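Long-range contacts in RcdA (Caulobacter vibrioides, PDB 3CTW), which probably acts as a protein-binding accessory factor in the cell-cycle-controlled degradation of the regulator CtrA by the ClpXP protease: residues T72-V77 against E130-R135; M68-R73 against N124-S129. All coordinates share one frame; numbering follows the deposited sequence.

Contact 1: residues T72-V77 against E130-R135; sequences TRLMQV and ERLYER. With EDO (1,2-ethanediol), chain D.
Arg73 turns one face of its guanidinium to the aliphatic part of Glu130, whose CG lies 3.2 Å from Arg73 NH1. The Glu130 carboxylate plane stands 78° from that of the guanidinium, and the ion pair is weak: Arg73 NH1 to Glu130 OE2 is a long 3.9 Å. The stronger polar partner of the arginine is Ser129, one residue earlier. The Tyr133 ring, the other flat group, is approached obliquely at CD1, by Arg73 CG at 3.7 Å and by Val77 CG2 at 4.1 Å. Arg73 reaches past the ring because CG is anti to the backbone N (chi1 -177°) and the chain bends only at chi3. On the inner side of the interface Val77 CG1 meets Leu132 CD2 at 3.8 Å, and Leu74 CD2 adds a looser touch to the same methyl. Leu36 of helix 26-44 packs against both leucines, so that three helices share this hydrophobic packing. The two segments run broadly parallel, their axes 10.2 Å apart and inclined by 33°. Chemically, the seam grades from buried aliphatic packing to a more exposed margin, where apolar contact with the arginine stem probably counts for more than the stretched ion pair.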
loop_
_atom_site.group_PDB
_atom_site.type_symbol
_atom_site.label_atom_id
_atom_site.label_comp_id
_atom_site.label_asym_id
_atom_site.label_seq_id
_atom_site.Cartn_x
_atom_site.Cartn_y
_atom_site.Cartn_z
ATOM N N THR A 72 1.071 -2.277 10.961
ATOM C CA THR A 72 1.798 -1.525 9.955
ATOM C C THR A 72 2.578 -2.466 9.044
ATOM O O THR A 72 2.488 -2.342 7.833
ATOM C CB THR A 72 2.746 -0.498 10.580
ATOM O OG1 THR A 72 2.029 0.309 11.521
ATOM C CG2 THR A 72 3.346 0.388 9.507
ATOM N N ARG A 73 3.289 -3.430 9.629
ATOM C CA ARG A 73 4.052 -4.411 8.854
ATOM C C ARG A 73 3.139 -5.173 7.895
ATOM O O ARG A 73 3.491 -5.392 6.738
ATOM C CB ARG A 73 4.794 -5.377 9.774
ATOM C CG ARG A 73 5.669 -6.399 9.064
ATOM C CD ARG A 73 6.365 -7.339 10.062
ATOM N NE ARG A 73 7.347 -6.627 10.878
ATOM C CZ ARG A 73 7.639 -6.940 12.138
ATOM N NH1 ARG A 73 7.016 -7.953 12.735
ATOM N NH2 ARG A 73 8.536 -6.226 12.810
ATOM N N LEU A 74 1.952 -5.541 8.374
ATOM C CA LEU A 74 0.992 -6.293 7.573
ATOM C C LEU A 74 0.371 -5.426 6.484
ATOM O O LEU A 74 0.017 -5.924 5.416
ATOM C CB LEU A 74 -0.112 -6.857 8.460
ATOM C CG LEU A 74 0.218 -8.052 9.350
ATOM C CD1 LEU A 74 -0.903 -8.233 10.343
ATOM C CD2 LEU A 74 0.427 -9.325 8.540
ATOM N N MET A 75 0.255 -4.127 6.758
ATOM C CA MET A 75 -0.253 -3.176 5.779
ATOM C C MET A 75 0.656 -3.123 4.559
ATOM O O MET A 75 0.165 -3.130 3.443
ATOM C CB MET A 75 -0.396 -1.784 6.401
ATOM C CG MET A 75 -1.027 -0.715 5.498
ATOM S SD MET A 75 0.154 0.104 4.401
ATOM C CE MET A 75 1.053 1.168 5.538
ATOM N N GLN A 76 1.974 -3.089 4.789
ATOM C CA GLN A 76 2.971 -3.106 3.719
ATOM C C GLN A 76 2.890 -4.374 2.876
ATOM O O GLN A 76 2.992 -4.331 1.647
ATOM C CB GLN A 76 4.385 -2.974 4.305
ATOM C CG GLN A 76 4.996 -1.585 4.224
ATOM C CD GLN A 76 4.352 -0.608 5.180
ATOM O OE1 GLN A 76 3.528 -0.995 6.009
ATOM N NE2 GLN A 76 4.717 0.671 5.067
ATOM N N VAL A 77 2.700 -5.501 3.550
ATOM C CA VAL A 77 2.672 -6.792 2.888
ATOM C C VAL A 77 1.383 -6.955 2.089
ATOM O O VAL A 77 1.413 -7.337 0.912
ATOM C CB VAL A 77 2.844 -7.943 3.894
ATOM C CG1 VAL A 77 2.737 -9.266 3.184
ATOM C CG2 VAL A 77 4.192 -7.835 4.589
ATOM N N GLU A 130 7.099 -11.384 10.774
ATOM C CA GLU A 130 8.500 -11.176 10.474
ATOM C C GLU A 130 8.955 -12.132 9.386
ATOM O O GLU A 130 9.694 -11.741 8.488
ATOM C CB GLU A 130 9.353 -11.347 11.728
ATOM C CG GLU A 130 9.321 -10.144 12.656
ATOM C CD GLU A 130 9.960 -10.423 13.993
ATOM O OE1 GLU A 130 10.778 -11.367 14.066
ATOM O OE2 GLU A 130 9.642 -9.703 14.967
ATOM N N ARG A 131 8.514 -13.386 9.474
ATOM C CA ARG A 131 8.864 -14.411 8.493
ATOM C C ARG A 131 8.174 -14.165 7.161
ATOM O O ARG A 131 8.709 -14.491 6.101
ATOM C CB ARG A 131 8.539 -15.812 9.028
ATOM C CG ARG A 131 9.659 -16.393 9.823
ATOM C CD ARG A 131 9.409 -17.852 10.125
ATOM N NE ARG A 131 8.699 -18.035 11.384
ATOM C CZ ARG A 131 7.381 -18.181 11.496
ATOM N NH1 ARG A 131 6.596 -18.176 10.419
ATOM N NH2 ARG A 131 6.846 -18.340 12.695
ATOM N N LEU A 132 6.999 -13.553 7.233
ATOM C CA LEU A 132 6.250 -13.185 6.040
ATOM C C LEU A 132 6.884 -11.975 5.346
ATOM O O LEU A 132 6.928 -11.916 4.115
ATOM C CB LEU A 132 4.790 -12.900 6.401
ATOM C CG LEU A 132 3.887 -12.305 5.304
ATOM C CD1 LEU A 132 3.659 -13.275 4.150
ATOM C CD2 LEU A 132 2.570 -11.873 5.911
ATOM N N TYR A 133 7.397 -11.049 6.150
ATOM C CA TYR A 133 7.968 -9.816 5.648
ATOM C C TYR A 133 9.211 -10.039 4.791
ATOM O O TYR A 133 9.288 -9.554 3.660
ATOM C CB TYR A 133 8.295 -8.876 6.805
ATOM C CG TYR A 133 8.731 -7.509 6.354
ATOM C CD1 TYR A 133 7.791 -6.548 5.988
ATOM C CD2 TYR A 133 10.083 -7.173 6.284
ATOM C CE1 TYR A 133 8.185 -5.292 5.560
ATOM C CE2 TYR A 133 10.484 -5.922 5.860
ATOM C CZ TYR A 133 9.530 -4.984 5.500
ATOM O OH TYR A 133 9.910 -3.731 5.078
ATOM N N GLU A 134 10.178 -10.773 5.336
ATOM C CA GLU A 134 11.415 -11.058 4.622
ATOM C C GLU A 134 11.195 -12.044 3.481
ATOM O O GLU A 134 11.944 -12.060 2.507
ATOM C CB GLU A 134 12.509 -11.547 5.577
ATOM C CG GLU A 134 12.090 -12.645 6.543
ATOM C CD GLU A 134 13.097 -12.843 7.673
ATOM O OE1 GLU A 134 14.189 -12.232 7.617
ATOM O OE2 GLU A 134 12.802 -13.610 8.618
ATOM N N ARG A 135 10.147 -12.845 3.602
ATOM C CA ARG A 135 9.729 -13.753 2.538
ATOM C C ARG A 135 9.251 -12.928 1.352
ATOM O O ARG A 135 9.469 -13.296 0.200
ATOM C CB ARG A 135 8.582 -14.627 3.030
ATOM C CG ARG A 135 8.371 -15.887 2.244
ATOM C CD ARG A 135 9.055 -17.076 2.911
ATOM N NE ARG A 135 8.750 -17.217 4.340
ATOM C CZ ARG A 135 7.592 -17.658 4.843
ATOM N NH1 ARG A 135 6.596 -18.007 4.043
ATOM N NH2 ARG A 135 7.426 -17.753 6.157
HETATM C C1 EDO D . 4.752 -0.671 0.244
HETATM O O1 EDO D . 5.260 -1.985 0.508
HETATM C C2 EDO D . 3.490 -0.804 -0.592
HETATM O O2 EDO D . 3.746 -1.624 -1.738
#

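Contact 2: residues M68-R73 against N124-S129; sequences MRLTTR and NLLQRS. With EDO (1,2-ethanediol), chain G.
Leu70 points across to helix 120-145, and its CD1 branch meets several groups at once: it lies 3.4 Å from the backbone Leu125 O and equally near Ser129 OG, and touches Leu126 CD1 at 4.0 Å. Its other methyl, CD2, lies against Leu125 CB, the two leucines crossing obliquely. Ser129 also faces the opposing helix. With chi1 at 64°, its OG sits between the backbone N and the carbonyl carbon, from where it can serve both helices. Arg73 NH1 donates to Ser129 OG at 2.9 Å, and the oxygen lies only 5° out of the guanidinium plane. The serine passes its own proton back one turn, Ser129 OG donating to Leu126 O at 2.7 Å from above the carbonyl plane. Leu126 extends its side chain toward the arginine, bringing CD1 to within 3.5 Å of Arg73 NH1, beside the polar group. Thr40 and Tyr43 of helix 26-44 adjoin Leu70 and Leu125 respectively, so these leucines belong to the interior of the helical bundle. A buried hydroxyl is thus gripped by one accepted and one donated bond, a relay that ties an arginine of one helix to a backbone carbonyl of the other within a leucine-rich interface.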
loop_
_atom_site.group_PDB
_atom_site.type_symbol
_atom_site.label_atom_id
_atom_site.label_comp_id
_atom_site.label_asym_id
_atom_site.label_seq_id
_atom_site.Cartn_x
_atom_site.Cartn_y
_atom_site.Cartn_z
ATOM N N MET A 68 0.962 -1.885 16.980
ATOM C CA MET A 68 1.055 -0.915 15.884
ATOM C C MET A 68 2.037 -1.411 14.836
ATOM O O MET A 68 1.783 -1.298 13.632
ATOM C CB MET A 68 1.542 0.456 16.368
ATOM C CG MET A 68 0.756 1.101 17.496
ATOM S SD MET A 68 -0.960 1.511 17.120
ATOM C CE MET A 68 -1.375 2.437 18.594
ATOM N N ARG A 69 3.156 -1.966 15.308
ATOM C CA ARG A 69 4.212 -2.451 14.435
ATOM C C ARG A 69 3.723 -3.635 13.614
ATOM O O ARG A 69 4.042 -3.751 12.436
ATOM C CB ARG A 69 5.454 -2.840 15.237
ATOM C CG ARG A 69 6.701 -3.017 14.358
ATOM C CD ARG A 69 7.861 -3.694 15.089
ATOM N NE ARG A 69 8.075 -3.145 16.429
ATOM C CZ ARG A 69 8.841 -2.092 16.708
ATOM N NH1 ARG A 69 9.494 -1.454 15.742
ATOM N NH2 ARG A 69 8.954 -1.677 17.964
ATOM N N LEU A 70 2.925 -4.487 14.251
ATOM C CA LEU A 70 2.337 -5.642 13.608
ATOM C C LEU A 70 1.374 -5.245 12.473
ATOM O O LEU A 70 1.463 -5.778 11.364
ATOM C CB LEU A 70 1.618 -6.479 14.663
ATOM C CG LEU A 70 0.912 -7.760 14.239
ATOM C CD1 LEU A 70 1.940 -8.741 13.734
ATOM C CD2 LEU A 70 0.120 -8.346 15.405
ATOM N N THR A 71 0.486 -4.290 12.748
ATOM C CA THR A 71 -0.535 -3.898 11.777
ATOM C C THR A 71 0.062 -3.082 10.639
ATOM O O THR A 71 -0.371 -3.204 9.494
ATOM C CB THR A 71 -1.694 -3.118 12.411
ATOM O OG1 THR A 71 -1.165 -2.012 13.136
ATOM C CG2 THR A 71 -2.463 -3.986 13.366
ATOM N N THR A 72 1.071 -2.277 10.961
ATOM C CA THR A 72 1.798 -1.525 9.955
ATOM C C THR A 72 2.578 -2.466 9.044
ATOM O O THR A 72 2.488 -2.342 7.833
ATOM C CB THR A 72 2.746 -0.498 10.580
ATOM O OG1 THR A 72 2.029 0.309 11.521
ATOM C CG2 THR A 72 3.346 0.388 9.507
ATOM N N ARG A 73 3.289 -3.430 9.629
ATOM C CA ARG A 73 4.052 -4.411 8.854
ATOM C C ARG A 73 3.139 -5.173 7.895
ATOM O O ARG A 73 3.491 -5.392 6.738
ATOM C CB ARG A 73 4.794 -5.377 9.774
ATOM C CG ARG A 73 5.669 -6.399 9.064
ATOM C CD ARG A 73 6.365 -7.339 10.062
ATOM N NE ARG A 73 7.347 -6.627 10.878
ATOM C CZ ARG A 73 7.639 -6.940 12.138
ATOM N NH1 ARG A 73 7.016 -7.953 12.735
ATOM N NH2 ARG A 73 8.536 -6.226 12.810
ATOM N N ASN A 124 3.193 -14.653 18.852
ATOM C CA ASN A 124 3.145 -15.577 17.708
ATOM C C ASN A 124 2.944 -14.853 16.374
ATOM O O ASN A 124 3.673 -15.080 15.408
ATOM C CB ASN A 124 2.018 -16.603 17.872
ATOM C CG ASN A 124 2.283 -17.625 18.965
ATOM O OD1 ASN A 124 3.424 -17.846 19.366
ATOM N ND2 ASN A 124 1.213 -18.276 19.435
ATOM N N LEU A 125 1.939 -13.977 16.330
ATOM C CA LEU A 125 1.596 -13.218 15.128
ATOM C C LEU A 125 2.722 -12.286 14.718
ATOM O O LEU A 125 2.903 -12.010 13.538
ATOM C CB LEU A 125 0.325 -12.396 15.353
ATOM C CG LEU A 125 -0.977 -13.135 15.611
ATOM C CD1 LEU A 125 -1.995 -12.166 16.139
ATOM C CD2 LEU A 125 -1.482 -13.814 14.365
ATOM N N LEU A 126 3.479 -11.805 15.693
ATOM C CA LEU A 126 4.614 -10.949 15.419
ATOM C C LEU A 126 5.757 -11.721 14.769
ATOM O O LEU A 126 6.425 -11.221 13.862
ATOM C CB LEU A 126 5.080 -10.282 16.710
ATOM C CG LEU A 126 5.946 -9.032 16.610
ATOM C CD1 LEU A 126 5.302 -7.888 15.821
ATOM C CD2 LEU A 126 6.250 -8.566 18.025
ATOM N N GLN A 127 5.946 -12.962 15.213
ATOM C CA GLN A 127 6.973 -13.839 14.662
ATOM C C GLN A 127 6.598 -14.352 13.271
ATOM O O GLN A 127 7.464 -14.566 12.429
ATOM C CB GLN A 127 7.235 -15.005 15.612
ATOM C CG GLN A 127 7.903 -14.597 16.911
ATOM C CD GLN A 127 8.030 -15.746 17.889
ATOM O OE1 GLN A 127 7.618 -15.645 19.041
ATOM N NE2 GLN A 127 8.600 -16.851 17.430
ATOM N N ARG A 128 5.300 -14.531 13.036
ATOM C CA ARG A 128 4.798 -14.969 11.727
ATOM C C ARG A 128 4.926 -13.837 10.723
ATOM O O ARG A 128 5.295 -14.070 9.559
ATOM C CB ARG A 128 3.333 -15.445 11.795
ATOM C CG ARG A 128 3.100 -16.701 12.628
ATOM C CD ARG A 128 1.613 -16.897 12.941
ATOM N NE ARG A 128 0.792 -17.119 11.750
ATOM C CZ ARG A 128 -0.544 -17.132 11.748
ATOM N NH1 ARG A 128 -1.226 -16.937 12.864
ATOM N NH2 ARG A 128 -1.210 -17.339 10.625
ATOM N N SER A 129 4.646 -12.612 11.182
ATOM C CA SER A 129 4.722 -11.421 10.326
ATOM C C SER A 129 6.146 -11.092 9.898
ATOM O O SER A 129 6.369 -10.589 8.803
ATOM C CB SER A 129 4.105 -10.202 11.010
ATOM O OG SER A 129 4.820 -9.825 12.178
HETATM C C1 EDO G . -1.357 -16.247 17.130
HETATM O O1 EDO G . -0.737 -17.241 16.288
HETATM C C2 EDO G . -2.386 -16.846 18.092
HETATM O O2 EDO G . -3.704 -16.429 17.706
#

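In the fold
Contacts 1 and 2 are successive portions of one helix-helix interface, their centres 7 Å apart. Both join helix 57-88 to helix 120-145, and because these run in broadly the same direction, moving along one means moving the same way along the other: 68-73 faces 124-129, and the following turns, 72-77, face 130-135. Thr72 and Arg73 belong to both, and Arg73 touches the opposite helix in each. Contact 1 is nearer the middle of the chain. Helix 26-44 packs against both, making a three-helix arrangement along this seam, while Met75 of contact 1 also meets Glu100 of the second subunit. The seam therefore illustrates how a continuous interface can join segments some fifty residues apart in sequence.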